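PDB 4MXN: uncharacterized protein from Parabacteroides merdae, which is of unknown function but probably cleaves glycosidic bonds in pectin-like polysaccharides, as glycosyl hydrolases of family 28 do. Local coordinates for residues S89-A101 with Q133-A147. Residues are numbered along the deposited sequence; the frame is centred on the assembly and turned at random.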
ATOM      1  N   SER A  89     -10.164   5.216 -10.956  1.00 19.53           N
ATOM      2  CA  SER A  89     -10.241   6.636 -11.232  1.00 19.56           C
ATOM      3  C   SER A  89      -8.911   7.310 -10.904  1.00 22.23           C
ATOM      4  O   SER A  89      -8.560   7.457  -9.715  1.00 22.23           O
ATOM      5  CB  SER A  89     -11.390   7.229 -10.415  1.00 22.00           C
ATOM      6  OG  SER A  89     -11.512   8.636 -10.561  1.00 28.24           O
ATOM      7  N   VAL A  90      -8.181   7.740 -11.958  1.00 18.08           N
ATOM      8  CA  VAL A  90      -6.844   8.362 -11.826  1.00 18.05           C
ATOM      9  C   VAL A  90      -6.845   9.552 -10.847  1.00 20.11           C
ATOM     10  O   VAL A  90      -5.931   9.662 -10.029  1.00 19.41           O
ATOM     11  CB  VAL A  90      -6.217   8.771 -13.205  1.00 20.44           C
ATOM     12  CG1 VAL A  90      -7.150   9.674 -14.036  1.00 20.11           C
ATOM     13  CG2 VAL A  90      -4.836   9.416 -13.042  1.00 19.99           C
ATOM     14  N   TYR A  91      -7.876  10.409 -10.919  1.00 16.95           N
ATOM     15  CA  TYR A  91      -7.946  11.630 -10.097  1.00 16.23           C
ATOM     16  C   TYR A  91      -8.270  11.367  -8.610  1.00 19.37           C
ATOM     17  O   TYR A  91      -8.104  12.277  -7.788  1.00 18.64           O
ATOM     18  CB  TYR A  91      -8.936  12.622 -10.717  1.00 15.53           C
ATOM     19  CG  TYR A  91      -8.533  13.039 -12.119  1.00 16.75           C
ATOM     20  CD1 TYR A  91      -7.199  13.292 -12.438  1.00 19.07           C
ATOM     21  CD2 TYR A  91      -9.477  13.126 -13.142  1.00 15.72           C
ATOM     22  CE1 TYR A  91      -6.816  13.634 -13.736  1.00 20.09           C
ATOM     23  CE2 TYR A  91      -9.112  13.515 -14.432  1.00 17.18           C
ATOM     24  CZ  TYR A  91      -7.781  13.774 -14.724  1.00 21.84           C
ATOM     25  OH  TYR A  91      -7.410  14.191 -15.978  1.00 19.92           O
ATOM     26  N   ASP A  92      -8.661  10.135  -8.259  1.00 15.52           N
ATOM     27  CA  ASP A  92      -8.946   9.779  -6.868  1.00 15.28           C
ATOM     28  C   ASP A  92      -7.671   9.268  -6.131  1.00 19.49           C
ATOM     29  O   ASP A  92      -7.744   8.920  -4.951  1.00 18.48           O
ATOM     30  CB  ASP A  92     -10.078   8.750  -6.787  1.00 16.71           C
ATOM     31  CG  ASP A  92     -11.436   9.402  -6.955  1.00 22.24           C
ATOM     32  OD1 ASP A  92     -11.896  10.047  -6.015  1.00 24.69           O
ATOM     33  OD2 ASP A  92     -11.991   9.327  -8.050  1.00 28.38           O
ATOM     34  N   PHE A  93      -6.515   9.288  -6.802  1.00 17.87           N
ATOM     35  CA  PHE A  93      -5.227   8.935  -6.207  1.00 17.50           C
ATOM     36  C   PHE A  93      -4.368  10.231  -6.060  1.00 24.09           C
ATOM     37  O   PHE A  93      -4.717  11.260  -6.624  1.00 23.82           O
ATOM     38  CB  PHE A  93      -4.508   7.811  -7.008  1.00 18.13           C
ATOM     39  CG  PHE A  93      -5.351   6.549  -7.020  1.00 19.08           C
ATOM     40  CD1 PHE A  93      -5.519   5.793  -5.864  1.00 22.71           C
ATOM     41  CD2 PHE A  93      -6.047   6.170  -8.162  1.00 22.65           C
ATOM     42  CE1 PHE A  93      -6.384   4.684  -5.847  1.00 23.67           C
ATOM     43  CE2 PHE A  93      -6.902   5.053  -8.150  1.00 25.04           C
ATOM     44  CZ  PHE A  93      -7.062   4.319  -6.993  1.00 21.42           C
ATOM     45  N   LYS A  94      -3.303  10.180  -5.246  1.00 25.30           N
ATOM     46  CA  LYS A  94      -2.378  11.284  -4.919  1.00 28.40           C
ATOM     47  C   LYS A  94      -1.714  11.956  -6.160  1.00 40.61           C
ATOM     48  O   LYS A  94      -1.574  13.183  -6.181  1.00 42.85           O
ATOM     49  CB  LYS A  94      -1.292  10.783  -3.955  1.00 30.89           C
ATOM     50  N   GLY A  95      -1.328  11.175  -7.168  1.00 39.83           N
ATOM     51  CA  GLY A  95      -0.738  11.718  -8.392  1.00 41.14           C
ATOM     52  C   GLY A  95       0.767  11.917  -8.369  1.00 48.10           C
ATOM     53  O   GLY A  95       1.448  11.434  -7.454  1.00 47.89           O
ATOM     54  N   VAL A  96       1.295  12.639  -9.388  1.00 45.77           N
ATOM     55  CA  VAL A  96       2.728  12.941  -9.560  1.00 47.30           C
ATOM     56  C   VAL A  96       3.332  13.654  -8.332  1.00 52.15           C
ATOM     57  O   VAL A  96       2.679  14.501  -7.710  1.00 51.71           O
ATOM     58  CB  VAL A  96       3.044  13.748 -10.856  1.00 52.91           C
ATOM     59  CG1 VAL A  96       2.886  12.885 -12.105  1.00 52.75           C
ATOM     60  CG2 VAL A  96       2.210  15.027 -10.963  1.00 53.28           C
ATOM     61  N   GLY A  97       4.576  13.292  -8.015  1.00 49.52           N
ATOM     62  CA  GLY A  97       5.348  13.863  -6.915  1.00 49.59           C
ATOM     63  C   GLY A  97       5.270  13.068  -5.630  1.00 51.60           C
ATOM     64  O   GLY A  97       4.238  13.079  -4.953  1.00 51.49           O
ATOM     65  N   GLY A  98       6.348  12.358  -5.320  1.00 46.39           N
ATOM     66  CA  GLY A  98       6.442  11.556  -4.109  1.00 44.33           C
ATOM     67  C   GLY A  98       5.550  10.334  -4.086  1.00 44.36           C
ATOM     68  O   GLY A  98       5.296   9.712  -5.121  1.00 45.33           O
ATOM     69  N   CYS A  99       5.079   9.983  -2.895  1.00 37.36           N
ATOM     70  CA  CYS A  99       4.251   8.805  -2.645  1.00 34.70           C
ATOM     71  C   CYS A  99       2.842   8.916  -3.209  1.00 37.23           C
ATOM     72  O   CYS A  99       2.027   9.744  -2.777  1.00 37.18           O
ATOM     73  CB  CYS A  99       4.213   8.477  -1.156  1.00 34.06           C
ATOM     74  SG  CYS A  99       5.500   7.318  -0.633  1.00 37.19           S
ATOM     75  N   ASN A 100       2.565   8.031  -4.167  1.00 30.15           N
ATOM     76  CA  ASN A 100       1.255   7.852  -4.799  1.00 27.69           C
ATOM     77  C   ASN A 100       0.839   6.404  -4.649  1.00 25.46           C
ATOM     78  O   ASN A 100       1.333   5.541  -5.385  1.00 22.80           O
ATOM     79  CB  ASN A 100       1.270   8.253  -6.274  1.00 21.60           C
ATOM     80  CG  ASN A 100      -0.094   8.086  -6.920  1.00 34.14           C
ATOM     81  OD1 ASN A 100      -1.145   8.094  -6.272  1.00 30.29           O
ATOM     82  ND2 ASN A 100      -0.116   7.931  -8.210  1.00 28.95           N
ATOM     83  N   ALA A 101      -0.052   6.131  -3.692  1.00 21.04           N
ATOM     84  CA  ALA A 101      -0.480   4.770  -3.393  1.00 20.52           C
ATOM     85  C   ALA A 101      -1.877   4.714  -2.805  1.00 21.05           C
ATOM     86  O   ALA A 101      -2.443   5.754  -2.516  1.00 21.25           O
ATOM     87  CB  ALA A 101       0.507   4.129  -2.421  1.00 21.41           C
ATOM     88  N   GLN A 133      -6.928   9.718 -19.672  1.00 20.84           N
ATOM     89  CA  GLN A 133      -6.667  11.124 -19.379  1.00 19.96           C
ATOM     90  C   GLN A 133      -5.396  11.597 -20.081  1.00 24.31           C
ATOM     91  O   GLN A 133      -5.390  12.723 -20.574  1.00 23.61           O
ATOM     92  CB  GLN A 133      -6.656  11.400 -17.866  1.00 20.02           C
ATOM     93  CG  GLN A 133      -8.027  11.164 -17.220  1.00 21.25           C
ATOM     94  CD  GLN A 133      -9.106  11.990 -17.860  1.00 24.31           C
ATOM     95  OE1 GLN A 133      -9.048  13.229 -17.882  1.00 19.19           O
ATOM     96  NE2 GLN A 133     -10.074  11.312 -18.470  1.00 18.09           N
ATOM     97  N   LEU A 134      -4.362  10.719 -20.205  1.00 22.99           N
ATOM     98  CA  LEU A 134      -3.137  11.034 -20.964  1.00 25.14           C
ATOM     99  C   LEU A 134      -3.439  11.255 -22.450  1.00 32.15           C
ATOM    100  O   LEU A 134      -2.942  12.223 -23.035  1.00 32.67           O
ATOM    101  CB  LEU A 134      -2.078   9.916 -20.838  1.00 24.98           C
ATOM    102  CG  LEU A 134      -1.329   9.802 -19.532  1.00 29.30           C
ATOM    103  CD1 LEU A 134      -0.536   8.487 -19.488  1.00 30.30           C
ATOM    104  CD2 LEU A 134      -0.407  10.998 -19.305  1.00 31.23           C
ATOM    105  N   GLN A 135      -4.255  10.356 -23.055  1.00 29.07           N
ATOM    106  CA  GLN A 135      -4.609  10.416 -24.476  1.00 30.69           C
ATOM    107  C   GLN A 135      -5.403  11.701 -24.802  1.00 33.63           C
ATOM    108  O   GLN A 135      -5.211  12.259 -25.878  1.00 32.39           O
ATOM    109  CB  GLN A 135      -5.394   9.167 -24.909  1.00 32.65           C
ATOM    110  CG  GLN A 135      -4.526   7.914 -25.121  1.00 55.95           C
ATOM    111  CD  GLN A 135      -5.331   6.640 -25.308  1.00 74.34           C
ATOM    112  OE1 GLN A 135      -6.455   6.487 -24.808  1.00 71.64           O
ATOM    113  NE2 GLN A 135      -4.747   5.669 -25.994  1.00 62.71           N
ATOM    114  N   LYS A 136      -6.231  12.193 -23.850  1.00 29.68           N
ATOM    115  CA  LYS A 136      -7.023  13.424 -23.989  1.00 29.46           C
ATOM    116  C   LYS A 136      -6.166  14.671 -23.723  1.00 32.57           C
ATOM    117  O   LYS A 136      -6.593  15.788 -24.009  1.00 32.46           O
ATOM    118  CB  LYS A 136      -8.236  13.396 -23.046  1.00 30.81           C
ATOM    119  CG  LYS A 136      -9.375  12.572 -23.605  1.00 44.44           C
ATOM    120  CD  LYS A 136     -10.289  12.084 -22.519  1.00 55.33           C
ATOM    121  CE  LYS A 136     -11.334  11.122 -23.032  1.00 67.21           C
ATOM    122  NZ  LYS A 136     -10.783   9.753 -23.225  1.00 76.50           N
ATOM    123  N   GLY A 137      -4.979  14.462 -23.177  1.00 29.82           N
ATOM    124  CA  GLY A 137      -4.035  15.526 -22.849  1.00 30.05           C
ATOM    125  C   GLY A 137      -4.401  16.303 -21.605  1.00 32.07           C
ATOM    126  O   GLY A 137      -3.918  17.421 -21.418  1.00 33.76           O
ATOM    127  N   HIS A 138      -5.261  15.720 -20.738  1.00 24.69           N
ATOM    128  CA  HIS A 138      -5.700  16.337 -19.486  1.00 23.45           C
ATOM    129  C   HIS A 138      -4.604  16.245 -18.419  1.00 28.80           C
ATOM    130  O   HIS A 138      -4.600  17.023 -17.455  1.00 29.46           O
ATOM    131  CB  HIS A 138      -7.006  15.700 -18.986  1.00 21.54           C
ATOM    132  CG  HIS A 138      -8.184  15.965 -19.876  1.00 24.37           C
ATOM    133  ND1 HIS A 138      -9.328  15.196 -19.792  1.00 24.93           N
ATOM    134  CD2 HIS A 138      -8.359  16.902 -20.843  1.00 26.27           C
ATOM    135  CE1 HIS A 138     -10.155  15.678 -20.709  1.00 24.91           C
ATOM    136  NE2 HIS A 138      -9.610  16.692 -21.377  1.00 25.89           N
ATOM    137  N   ILE A 139      -3.687  15.296 -18.606  1.00 24.87           N
ATOM    138  CA  ILE A 139      -2.482  15.052 -17.802  1.00 25.58           C
ATOM    139  C   ILE A 139      -1.348  14.714 -18.780  1.00 31.23           C
ATOM    140  O   ILE A 139      -1.622  14.255 -19.891  1.00 30.34           O
ATOM    141  CB  ILE A 139      -2.665  13.964 -16.690  1.00 28.38           C
ATOM    142  CG1 ILE A 139      -3.178  12.614 -17.260  1.00 28.03           C
ATOM    143  CG2 ILE A 139      -3.532  14.490 -15.516  1.00 27.27           C
ATOM    144  CD1 ILE A 139      -3.092  11.413 -16.306  1.00 32.26           C
ATOM    145  N   GLU A 140      -0.094  14.962 -18.390  1.00 31.41           N
ATOM    146  CA  GLU A 140       1.060  14.694 -19.261  1.00 32.85           C
ATOM    147  C   GLU A 140       2.035  13.704 -18.626  1.00 35.25           C
ATOM    148  O   GLU A 140       2.232  13.728 -17.418  1.00 35.07           O
ATOM    149  CB  GLU A 140       1.812  15.996 -19.611  1.00 35.80           C
ATOM    150  CG  GLU A 140       0.971  17.085 -20.272  1.00 49.29           C
ATOM    151  CD  GLU A 140       0.737  17.020 -21.772  1.00 80.97           C
ATOM    152  OE1 GLU A 140       1.135  16.020 -22.414  1.00 87.11           O
ATOM    153  OE2 GLU A 140       0.153  17.989 -22.312  1.00 76.32           O
ATOM    154  N   GLY A 141       2.643  12.860 -19.453  1.00 31.53           N
ATOM    155  CA  GLY A 141       3.632  11.890 -18.996  1.00 30.08           C
ATOM    156  C   GLY A 141       3.359  10.485 -19.466  1.00 31.69           C
ATOM    157  O   GLY A 141       2.918  10.268 -20.594  1.00 30.51           O
ATOM    158  N   ASN A 142       3.662   9.523 -18.597  1.00 28.41           N
ATOM    159  CA  ASN A 142       3.448   8.096 -18.832  1.00 28.62           C
ATOM    160  C   ASN A 142       2.502   7.577 -17.772  1.00 31.26           C
ATOM    161  O   ASN A 142       2.322   8.239 -16.741  1.00 30.75           O
ATOM    162  CB  ASN A 142       4.776   7.334 -18.785  1.00 32.12           C
ATOM    163  CG  ASN A 142       5.778   7.812 -19.799  1.00 68.47           C
ATOM    164  OD1 ASN A 142       5.720   7.455 -20.982  1.00 64.32           O
ATOM    165  ND2 ASN A 142       6.696   8.663 -19.354  1.00 62.13           N
ATOM    166  N   VAL A 143       1.922   6.389 -17.999  1.00 27.83           N
ATOM    167  CA  VAL A 143       0.989   5.772 -17.054  1.00 27.37           C
ATOM    168  C   VAL A 143       1.677   5.596 -15.679  1.00 29.67           C
ATOM    169  O   VAL A 143       1.053   5.889 -14.655  1.00 26.72           O
ATOM    170  CB  VAL A 143       0.390   4.444 -17.607  1.00 31.44           C
ATOM    171  CG1 VAL A 143      -0.479   3.739 -16.562  1.00 30.38           C
ATOM    172  CG2 VAL A 143      -0.425   4.704 -18.866  1.00 31.48           C
ATOM    173  N   SER A 144       2.983   5.223 -15.669  1.00 28.78           N
ATOM    174  CA  SER A 144       3.781   5.009 -14.447  1.00 29.99           C
ATOM    175  C   SER A 144       3.849   6.248 -13.536  1.00 32.55           C
ATOM    176  O   SER A 144       3.969   6.095 -12.320  1.00 32.62           O
ATOM    177  CB  SER A 144       5.199   4.549 -14.792  1.00 36.73           C
ATOM    178  OG  SER A 144       5.913   5.507 -15.557  1.00 51.51           O
ATOM    179  N   ASP A 145       3.737   7.457 -14.106  1.00 29.37           N
ATOM    180  CA  ASP A 145       3.768   8.703 -13.333  1.00 28.55           C
ATOM    181  C   ASP A 145       2.509   8.875 -12.461  1.00 30.79           C
ATOM    182  O   ASP A 145       2.571   9.548 -11.429  1.00 33.51           O
ATOM    183  CB  ASP A 145       3.918   9.923 -14.283  1.00 30.62           C
ATOM    184  CG  ASP A 145       5.151   9.936 -15.165  1.00 39.49           C
ATOM    185  OD1 ASP A 145       6.199   9.442 -14.725  1.00 42.15           O
ATOM    186  OD2 ASP A 145       5.066  10.458 -16.294  1.00 42.80           O
ATOM    187  N   TYR A 146       1.373   8.259 -12.859  1.00 22.97           N
ATOM    188  CA  TYR A 146       0.096   8.424 -12.163  1.00 21.30           C
ATOM    189  C   TYR A 146      -0.469   7.152 -11.523  1.00 24.76           C
ATOM    190  O   TYR A 146      -1.288   7.239 -10.598  1.00 23.49           O
ATOM    191  CB  TYR A 146      -0.942   8.981 -13.162  1.00 22.08           C
ATOM    192  CG  TYR A 146      -0.532  10.321 -13.725  1.00 25.81           C
ATOM    193  CD1 TYR A 146      -0.862  11.504 -13.073  1.00 28.42           C
ATOM    194  CD2 TYR A 146       0.224  10.409 -14.893  1.00 28.16           C
ATOM    195  CE1 TYR A 146      -0.444  12.740 -13.561  1.00 30.91           C
ATOM    196  CE2 TYR A 146       0.657  11.639 -15.385  1.00 29.80           C
ATOM    197  CZ  TYR A 146       0.314  12.803 -14.720  1.00 36.57           C
ATOM    198  OH  TYR A 146       0.710  14.016 -15.223  1.00 39.13           O
ATOM    199  N   ALA A 147      -0.104   5.982 -12.049  1.00 22.85           N
ATOM    200  CA  ALA A 147      -0.623   4.718 -11.526  1.00 22.58           C
ATOM    201  C   ALA A 147      -0.128   4.514 -10.078  1.00 24.36           C
ATOM    202  O   ALA A 147       1.074   4.646  -9.816  1.00 22.64           O
ATOM    203  CB  ALA A 147      -0.204   3.570 -12.427  1.00 23.25           C
TER
HETATM  204  O   HOH W   1      -3.228   9.667  -9.647  1.00 26.69           O
HETATM  205  O   HOH W   2      -6.458  16.856 -15.817  1.00 27.53           O
HETATM  206  O   HOH W   3       3.307   5.013  -7.578  1.00 24.48           O
HETATM  207  O   HOH W   4       2.258   7.283  -9.337  1.00 34.38           O
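Gln133 runs past the hydroxyl end of Tyr91 from CB to OE1. Its CB lies 3.5 Å from Tyr91 OH; CG touches that hydroxyl and, from another side, Val90 CG1 at 3.6 Å. A bend at chi2 then turns the amide at a steep angle to the phenol ring, the planes 74° apart, and OE1 accepts from Tyr91 OH at 2.7 Å. The same oxygen accepts a second hydrogen bond, from His138 ND1, and lies practically in the imidazole plane, so two bonds grip it. Were Gln133 an alanine, Tyr91 OH and His138 ND1 would probably lose their shared acceptor and a gap would open beside Val90 CG1. A water also bridges Tyr91 OH and His138 O, while Ile139 CG2 meets the phenol ring at its edge, 3.8 Å from CE1. In this right-handed parallel beta-helix, the fold of family 28, residues 89-101 lie in the loop between strands 82-86 and 104-106; they meet the end of helix 123-136, closed by a Schellman motif at Gly137, and the chain that follows it. Tyr146 lies between two aliphatic groups: Val96 CG1 sits over one ring face in a CH-pi contact, 3.6 Å from CE1, and Ile139 CD1 covers the opposite face. Tyr146 OH donates to Glu140 O at 2.7 Å, which fixes the ring's far end. Val90 CG2 packs against Tyr146 CB. Buried Asn100, its CG anti to the backbone N (chi1 -179°), directs ND2 to Tyr146 O in a short but bent, weak bond (2.7 Å, 127°) and to a water; its OD1 receives a weak bond from Gly95 N. Cys99 is tied by a disulfide to Cys152 on strand 151-154, and Asn171 ND2 donates to Ala147 O.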